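Local coordinates for selenium-binding protein (PDB 2ECE) that is of unknown precise function but probably binds selenium, as its family is thought to do, and folds as a beta propeller, at residues E72-G77 with P101-S106; R139-H144 with L189-W194; V203-A208 with L254-L259. All blocks are in the same frame, centred on the assembly; numbering follows the deposited sequence.

How the contacts relate
From the N terminus, the chain first closes a loop at contact 1, where the loop running from the sheet of strand 60-65 into strand 77-78 meets the turn after strand 97-101. Contact 2 closes a longer loop, joining strand 140-145 to the entry of strand 193-196 in the next blade. Contact 3 brings the end of strand 201-204 against strand 250-258 of the blade after that. The loops follow in series, neither nesting nor crossing, yet hydrogen bonds connect them: Ser106 to Arg139 between contacts 1 and 2, His75 from contact 1 to contact 3, and Asp192 from contact 2 to contact 3. They illustrate how successive propeller blades are tied by a few side-chain bonds.

Contact 1: residues E72-G77 with P101-S106; sequences ELHHFG and PGLRSS
Glu72 and Arg104 form the charged end of this contact, which joins the loop entering the propeller blade of strands 77-78 to 121-126 to the turn between that blade's second and third strands. Arg104 NE donates to Glu72 OE1 over 2.8 Å, with an N-H...O angle of 141°. OE1 is met nearly along its C-O bond, and the carboxylate and guanidinium planes are inclined by 37°. The salt bridge therefore uses one oxygen and one nitrogen, without a paired, side-on grip. Ser403 OG bonds to both Glu72 OE1 and Arg104 NH2, linking the two ends a second time.

Next to this pair along the chain, Leu103 N donates to Glu72 O at 2.9 Å, arriving tilted from the carbonyl plane. Further along, a water takes the N-H of His74 and gives its own protons to His75 O and Pro101 O, bridging the two segments.

Apolar and CH-pi contacts accompany these bonds. Arg104 is extended from CG to NE, and its CG lies 3.6 Å from Glu72 CB, so the ion pair is backed by its own methylene groups. Leu103 has CG turned opposite its backbone N (chi1 -180°), which carries CD2 over a face of His74, 3.5 Å from the ring centroid, in a CH-pi contact. His74 also stacks with His445. Pro101 CD packs 4.2 Å from Phe76 CB and makes a van der Waals contact with a carbonyl oxygen, His75 O, at 3.3 Å.

Polar and apolar contacts thus alternate along the two segments. With an arginine and a serine hydroxyl at the same oxygen of a buried carboxylate, the ionised form of Glu72 would probably be favoured.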
# COMPACT_ATOMS: atom_id res chain seq x y z
N GLU A 72 -3.55 14.92 -1.22
CA GLU A 72 -4.07 13.58 -1.49
C GLU A 72 -3.09 12.61 -0.86
O GLU A 72 -2.25 12.01 -1.54
CB GLU A 72 -4.24 13.27 -2.99
CG GLU A 72 -4.64 11.79 -3.31
CD GLU A 72 -6.11 11.59 -3.76
OE1 GLU A 72 -6.63 12.42 -4.54
OE2 GLU A 72 -6.74 10.59 -3.35
N LEU A 73 -3.17 12.49 0.46
CA LEU A 73 -2.30 11.56 1.18
C LEU A 73 -2.74 10.18 0.74
O LEU A 73 -3.90 9.99 0.33
CB LEU A 73 -2.46 11.69 2.70
CG LEU A 73 -1.88 12.96 3.34
CD1 LEU A 73 -1.64 12.72 4.82
CD2 LEU A 73 -0.57 13.32 2.67
N HIS A 74 -1.78 9.26 0.68
CA HIS A 74 -2.12 7.90 0.25
C HIS A 74 -1.24 6.86 0.98
O HIS A 74 -1.58 6.38 2.06
CB HIS A 74 -1.83 7.92 -1.23
CG HIS A 74 -2.37 6.76 -2.00
ND1 HIS A 74 -3.63 6.76 -2.55
CD2 HIS A 74 -1.77 5.63 -2.45
CE1 HIS A 74 -3.79 5.68 -3.30
NE2 HIS A 74 -2.67 4.98 -3.26
N HIS A 75 -0.01 6.78 0.52
CA HIS A 75 0.96 5.82 1.06
C HIS A 75 2.07 6.64 1.71
O HIS A 75 2.32 7.78 1.31
CB HIS A 75 1.58 4.94 -0.05
CG HIS A 75 0.76 3.74 -0.42
ND1 HIS A 75 -0.59 3.64 -0.15
CD2 HIS A 75 1.09 2.60 -1.08
CE1 HIS A 75 -1.05 2.48 -0.61
NE2 HIS A 75 -0.05 1.83 -1.17
N PHE A 76 2.70 6.08 2.74
CA PHE A 76 3.82 6.75 3.40
C PHE A 76 4.70 5.72 4.10
O PHE A 76 4.33 4.55 4.22
CB PHE A 76 3.35 7.83 4.40
CG PHE A 76 2.60 7.30 5.60
CD1 PHE A 76 1.29 6.85 5.48
CD2 PHE A 76 3.21 7.27 6.86
CE1 PHE A 76 0.59 6.38 6.60
CE2 PHE A 76 2.52 6.80 7.99
CZ PHE A 76 1.20 6.36 7.85
N GLY A 77 5.87 6.13 4.57
CA GLY A 77 6.75 5.19 5.22
C GLY A 77 7.75 5.84 6.15
O GLY A 77 7.73 7.05 6.34
N PRO A 101 4.30 11.64 1.40
CA PRO A 101 4.17 12.36 0.13
C PRO A 101 2.72 12.63 -0.30
O PRO A 101 1.79 11.95 0.15
CB PRO A 101 4.88 11.44 -0.84
CG PRO A 101 4.38 10.09 -0.37
CD PRO A 101 4.50 10.20 1.15
N GLY A 102 2.55 13.62 -1.17
CA GLY A 102 1.22 13.91 -1.67
C GLY A 102 1.09 13.23 -3.02
O GLY A 102 1.86 13.52 -3.95
N LEU A 103 0.14 12.31 -3.15
CA LEU A 103 -0.05 11.60 -4.41
C LEU A 103 -0.52 12.57 -5.52
O LEU A 103 -0.33 12.29 -6.70
CB LEU A 103 -1.05 10.45 -4.24
CG LEU A 103 -1.37 9.59 -5.47
CD1 LEU A 103 -0.10 9.01 -6.08
CD2 LEU A 103 -2.32 8.47 -5.05
N ARG A 104 -1.13 13.69 -5.12
CA ARG A 104 -1.58 14.70 -6.08
C ARG A 104 -0.59 15.86 -6.17
O ARG A 104 -0.23 16.29 -7.27
CB ARG A 104 -2.97 15.25 -5.68
CG ARG A 104 -4.16 14.53 -6.32
CD ARG A 104 -5.50 15.20 -5.99
NE ARG A 104 -6.63 14.41 -6.47
CZ ARG A 104 -7.12 14.46 -7.70
NH1 ARG A 104 -6.60 15.29 -8.60
NH2 ARG A 104 -8.11 13.65 -8.06
N SER A 105 -0.13 16.35 -5.02
CA SER A 105 0.78 17.49 -4.97
C SER A 105 2.26 17.26 -5.25
O SER A 105 2.95 18.18 -5.70
CB SER A 105 0.68 18.16 -3.60
OG SER A 105 1.23 17.32 -2.60
N SER A 106 2.76 16.06 -4.97
CA SER A 106 4.17 15.74 -5.16
C SER A 106 5.00 16.34 -4.02
O SER A 106 6.22 16.32 -4.05
CB SER A 106 4.69 16.27 -6.50
OG SER A 106 4.04 15.64 -7.58
O HOH W 1 0.67 9.96 1.73

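Contact 2: residues R139-H144 with L189-W194; sequences RLHTVH and LAYDFW
From His141 to His144 and from Tyr191 to Trp194 the backbones run the same way, only 6° apart, with the CA atoms of Thr142 and Asp192 separated by 5.8 Å, and side chains carry most of the contact. Thr142 OG1 donates to Asp192 OD1 over 2.6 Å, arriving on the anti side of the carboxylate and somewhat out of its plane. The other oxygen, OD2, accepts from the backbone N of Leu256, and a water 2.7 Å from Asp192 OD2 also meets His144 NE2.

His144 meets two aromatic residues, one at a face and one at an edge, and the three form an aromatic cluster. One face of its imidazole stacks on the five-membered ring of Trp194, centroids 3.6 Å apart and planes 16° from parallel. Its CD2 edge is turned to the face of Phe193, a T-shaped pair with centroids 5.0 Å apart. Phe193 presents that face because CG stands between its backbone N and carbonyl carbon (chi1 77°); the same ring takes Thr142 O at its edge, 3.7 Å from CE1. At the other end, the His141 and Tyr191 rings meet obliquely, with centroids 4.0 Å apart.

In this protein, side chains and a water thus link strands 140-145 and 193-196, each the first of a four-stranded antiparallel sheet. Such first, innermost strands of successive blades run side by side around the axis of a beta propeller.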
# COMPACT_ATOMS: atom_id res chain seq x y z
N ARG A 139 3.49 13.20 -8.63
CA ARG A 139 2.47 12.29 -8.10
C ARG A 139 3.16 11.11 -7.41
O ARG A 139 3.25 10.01 -7.95
CB ARG A 139 1.54 11.80 -9.21
CG ARG A 139 0.47 12.81 -9.65
CD ARG A 139 1.03 13.92 -10.54
NE ARG A 139 -0.05 14.72 -11.13
CZ ARG A 139 0.09 15.55 -12.17
NH1 ARG A 139 1.26 15.70 -12.76
NH2 ARG A 139 -0.97 16.21 -12.63
N LEU A 140 3.63 11.37 -6.19
CA LEU A 140 4.37 10.40 -5.39
C LEU A 140 3.49 9.40 -4.67
O LEU A 140 2.51 9.76 -4.01
CB LEU A 140 5.27 11.13 -4.40
CG LEU A 140 6.61 11.61 -4.97
CD1 LEU A 140 6.42 12.32 -6.31
CD2 LEU A 140 7.27 12.53 -3.95
N HIS A 141 3.86 8.12 -4.80
CA HIS A 141 3.08 7.03 -4.24
C HIS A 141 3.75 6.26 -3.08
O HIS A 141 3.62 6.63 -1.92
CB HIS A 141 2.72 6.06 -5.38
CG HIS A 141 1.75 4.99 -4.99
ND1 HIS A 141 0.38 5.19 -5.00
CD2 HIS A 141 1.94 3.72 -4.59
CE1 HIS A 141 -0.22 4.08 -4.61
NE2 HIS A 141 0.70 3.17 -4.36
N THR A 142 4.47 5.20 -3.42
CA THR A 142 5.11 4.34 -2.43
C THR A 142 6.42 4.85 -1.83
O THR A 142 7.27 5.40 -2.54
CB THR A 142 5.40 2.94 -3.03
OG1 THR A 142 4.18 2.38 -3.53
CG2 THR A 142 6.00 1.99 -1.95
N VAL A 143 6.58 4.67 -0.52
CA VAL A 143 7.81 5.06 0.18
C VAL A 143 8.40 3.82 0.85
O VAL A 143 7.70 3.11 1.56
CB VAL A 143 7.55 6.09 1.29
CG1 VAL A 143 8.87 6.41 2.00
CG2 VAL A 143 6.94 7.34 0.72
N HIS A 144 9.69 3.57 0.61
CA HIS A 144 10.37 2.44 1.23
C HIS A 144 11.72 2.89 1.80
O HIS A 144 12.44 3.66 1.16
CB HIS A 144 10.60 1.32 0.21
CG HIS A 144 9.43 0.41 0.05
ND1 HIS A 144 8.82 -0.22 1.12
CD2 HIS A 144 8.75 0.01 -1.06
CE1 HIS A 144 7.82 -0.96 0.68
NE2 HIS A 144 7.75 -0.84 -0.63
N LEU A 189 5.28 2.94 -17.40
CA LEU A 189 4.30 3.08 -16.33
C LEU A 189 4.92 2.69 -14.98
O LEU A 189 5.97 2.05 -14.93
CB LEU A 189 3.10 2.18 -16.61
CG LEU A 189 1.80 2.76 -17.19
CD1 LEU A 189 2.04 4.04 -17.97
CD2 LEU A 189 1.14 1.69 -18.04
N ALA A 190 4.27 3.08 -13.89
CA ALA A 190 4.76 2.77 -12.55
C ALA A 190 3.59 2.77 -11.57
O ALA A 190 2.46 3.08 -11.94
CB ALA A 190 5.79 3.83 -12.11
N TYR A 191 3.88 2.37 -10.33
CA TYR A 191 2.89 2.40 -9.26
C TYR A 191 3.54 2.05 -7.92
O TYR A 191 3.84 2.93 -7.11
CB TYR A 191 1.78 1.39 -9.51
CG TYR A 191 0.70 1.41 -8.45
CD1 TYR A 191 0.63 0.43 -7.45
CD2 TYR A 191 -0.22 2.45 -8.40
CE1 TYR A 191 -0.33 0.51 -6.42
CE2 TYR A 191 -1.17 2.55 -7.40
CZ TYR A 191 -1.23 1.58 -6.41
OH TYR A 191 -2.18 1.69 -5.43
N ASP A 192 3.94 0.80 -7.79
CA ASP A 192 4.54 0.33 -6.54
C ASP A 192 5.89 -0.30 -6.84
O ASP A 192 6.26 -0.45 -8.00
CB ASP A 192 3.62 -0.69 -5.83
CG ASP A 192 4.12 -1.07 -4.44
OD1 ASP A 192 4.59 -0.17 -3.71
OD2 ASP A 192 4.04 -2.26 -4.08
N PHE A 193 6.63 -0.64 -5.80
CA PHE A 193 7.93 -1.26 -5.96
C PHE A 193 8.38 -1.79 -4.62
O PHE A 193 7.90 -1.36 -3.58
CB PHE A 193 8.98 -0.25 -6.45
CG PHE A 193 9.49 0.68 -5.36
CD1 PHE A 193 8.76 1.81 -4.98
CD2 PHE A 193 10.69 0.41 -4.70
CE1 PHE A 193 9.22 2.66 -3.96
CE2 PHE A 193 11.16 1.26 -3.67
CZ PHE A 193 10.42 2.38 -3.30
N TRP A 194 9.29 -2.75 -4.67
CA TRP A 194 9.91 -3.27 -3.46
C TRP A 194 11.16 -4.03 -3.87
O TRP A 194 11.61 -3.90 -5.01
CB TRP A 194 8.97 -4.14 -2.61
CG TRP A 194 9.33 -3.94 -1.14
CD1 TRP A 194 10.49 -3.40 -0.67
CD2 TRP A 194 8.54 -4.26 0.02
NE1 TRP A 194 10.48 -3.36 0.70
CE2 TRP A 194 9.29 -3.88 1.15
CE3 TRP A 194 7.27 -4.83 0.21
CZ2 TRP A 194 8.83 -4.05 2.46
CZ3 TRP A 194 6.80 -5.00 1.52
CH2 TRP A 194 7.58 -4.61 2.63
O HOH W 2 5.54 -2.43 -1.84

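Contact 3: residues V203-A208 with L254-L259; sequences VSSEWA and LELRPL
Leu254 CD2 comes obliquely at the Trp207 indole, 3.7 Å from CD1 of the five-membered ring, while Tyr191, Tyr226 and Trp405 meet the same indole from other parts of the fold. The second flat group, the Arg257 guanidinium, has Glu255 OE1 in its plane and at its edge. Trp207 belongs to the interface between consecutive blades of the beta propeller, where the end of strand 201-204 and the loop after it pack on the innermost strand 250-258. The Arg257-Glu255 pair lies on the side of that strand turned away from 203-208, toward strand 326-328 of the next blade.

Here the arginine grips OE1 end-on, with NH1 and NH2 each at 2.9 Å from Glu255 OE1. NH1 takes the anti lone pair, whereas NH2 arrives from above the carboxylate plane. Arg257 NH1 also bonds to Leu256 O, coming from above the carbonyl plane, and Asp325 adds a salt bridge to NH2. The other glutamate oxygen, OE2, accepts from His75 NE2.

Between the segments, Leu256 points its CD1 branch at the backbone of strand 201-204, 3.4 Å from Val203 O and 3.7 Å from Val203 CG2. The polar tie is Ser205, whose OG stands between its own N and carbonyl carbon (chi1 57°) and also receives the N-H of Asp192. That hydroxyl gives its proton to Leu254 O over 2.6 Å, in the carbonyl plane and on a lone pair, with a C=O...O angle of 145°.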
# COMPACT_ATOMS: atom_id res chain seq x y z
N VAL A 203 11.72 -4.81 -7.85
CA VAL A 203 10.59 -5.10 -8.72
C VAL A 203 9.70 -3.87 -8.69
O VAL A 203 9.56 -3.23 -7.65
CB VAL A 203 9.80 -6.34 -8.21
CG1 VAL A 203 10.65 -7.59 -8.37
CG2 VAL A 203 9.43 -6.16 -6.75
N SER A 204 9.11 -3.53 -9.83
CA SER A 204 8.22 -2.38 -9.92
C SER A 204 6.99 -2.77 -10.73
O SER A 204 7.06 -3.67 -11.58
CB SER A 204 8.95 -1.20 -10.60
OG SER A 204 9.33 -1.52 -11.94
N SER A 205 5.87 -2.10 -10.46
CA SER A 205 4.60 -2.42 -11.14
C SER A 205 4.07 -1.32 -12.07
O SER A 205 4.79 -0.40 -12.43
CB SER A 205 3.54 -2.79 -10.09
OG SER A 205 3.38 -1.75 -9.15
N GLU A 206 2.79 -1.42 -12.44
CA GLU A 206 2.21 -0.44 -13.36
C GLU A 206 0.72 -0.18 -13.17
O GLU A 206 -0.10 -1.11 -13.16
CB GLU A 206 2.39 -0.89 -14.82
CG GLU A 206 3.78 -1.32 -15.27
CD GLU A 206 3.78 -1.77 -16.73
OE1 GLU A 206 2.72 -2.24 -17.20
OE2 GLU A 206 4.82 -1.66 -17.42
N TRP A 207 0.36 1.09 -13.03
CA TRP A 207 -1.04 1.48 -12.91
C TRP A 207 -1.33 2.26 -14.19
O TRP A 207 -1.70 1.67 -15.20
CB TRP A 207 -1.26 2.34 -11.67
CG TRP A 207 -2.71 2.60 -11.35
CD1 TRP A 207 -3.78 1.82 -11.69
CD2 TRP A 207 -3.23 3.67 -10.54
NE1 TRP A 207 -4.94 2.33 -11.14
CE2 TRP A 207 -4.63 3.46 -10.42
CE3 TRP A 207 -2.66 4.77 -9.89
CZ2 TRP A 207 -5.45 4.32 -9.69
CZ3 TRP A 207 -3.48 5.62 -9.16
CH2 TRP A 207 -4.86 5.39 -9.07
N ALA A 208 -1.14 3.58 -14.14
CA ALA A 208 -1.36 4.45 -15.30
C ALA A 208 -0.75 5.80 -14.93
O ALA A 208 -0.46 6.03 -13.77
CB ALA A 208 -2.85 4.60 -15.58
N LEU A 254 -0.83 -3.62 -9.39
CA LEU A 254 -0.58 -2.76 -8.27
C LEU A 254 0.54 -3.24 -7.30
O LEU A 254 1.73 -2.96 -7.52
CB LEU A 254 -1.97 -2.49 -7.52
CG LEU A 254 -2.96 -1.80 -8.50
CD1 LEU A 254 -4.06 -1.22 -7.65
CD2 LEU A 254 -2.32 -0.67 -9.35
N GLU A 255 0.07 -3.58 -6.08
CA GLU A 255 0.90 -3.92 -4.92
C GLU A 255 1.83 -5.09 -4.99
O GLU A 255 1.40 -6.24 -5.23
CB GLU A 255 0.01 -4.06 -3.66
CG GLU A 255 -0.87 -2.85 -3.30
CD GLU A 255 -0.08 -1.60 -2.90
OE1 GLU A 255 1.01 -1.75 -2.31
OE2 GLU A 255 -0.56 -0.48 -3.15
N LEU A 256 3.10 -4.81 -4.72
CA LEU A 256 4.16 -5.82 -4.81
C LEU A 256 4.58 -6.30 -3.45
O LEU A 256 4.97 -5.49 -2.61
CB LEU A 256 5.40 -5.25 -5.54
CG LEU A 256 5.31 -5.20 -7.07
CD1 LEU A 256 6.34 -4.23 -7.63
CD2 LEU A 256 5.52 -6.60 -7.62
N ARG A 257 4.51 -7.60 -3.21
CA ARG A 257 4.86 -8.11 -1.90
C ARG A 257 5.81 -9.31 -1.92
O ARG A 257 5.39 -10.45 -2.06
CB ARG A 257 3.59 -8.49 -1.12
CG ARG A 257 2.62 -7.34 -0.87
CD ARG A 257 3.16 -6.32 0.15
NE ARG A 257 2.15 -5.31 0.47
CZ ARG A 257 1.89 -4.23 -0.27
NH1 ARG A 257 2.58 -3.99 -1.38
NH2 ARG A 257 0.92 -3.40 0.09
N PRO A 258 7.12 -9.04 -1.81
CA PRO A 258 8.12 -10.12 -1.81
C PRO A 258 7.89 -10.89 -0.50
O PRO A 258 7.35 -10.33 0.46
CB PRO A 258 9.45 -9.35 -1.74
CG PRO A 258 9.13 -8.01 -2.36
CD PRO A 258 7.76 -7.71 -1.80
N LEU A 259 8.26 -12.17 -0.45
CA LEU A 259 8.11 -12.87 0.82
C LEU A 259 9.12 -12.19 1.74
O LEU A 259 10.12 -11.63 1.27
CB LEU A 259 8.43 -14.37 0.69
CG LEU A 259 7.39 -15.24 -0.03
CD1 LEU A 259 7.66 -16.71 0.29
CD2 LEU A 259 5.99 -14.86 0.41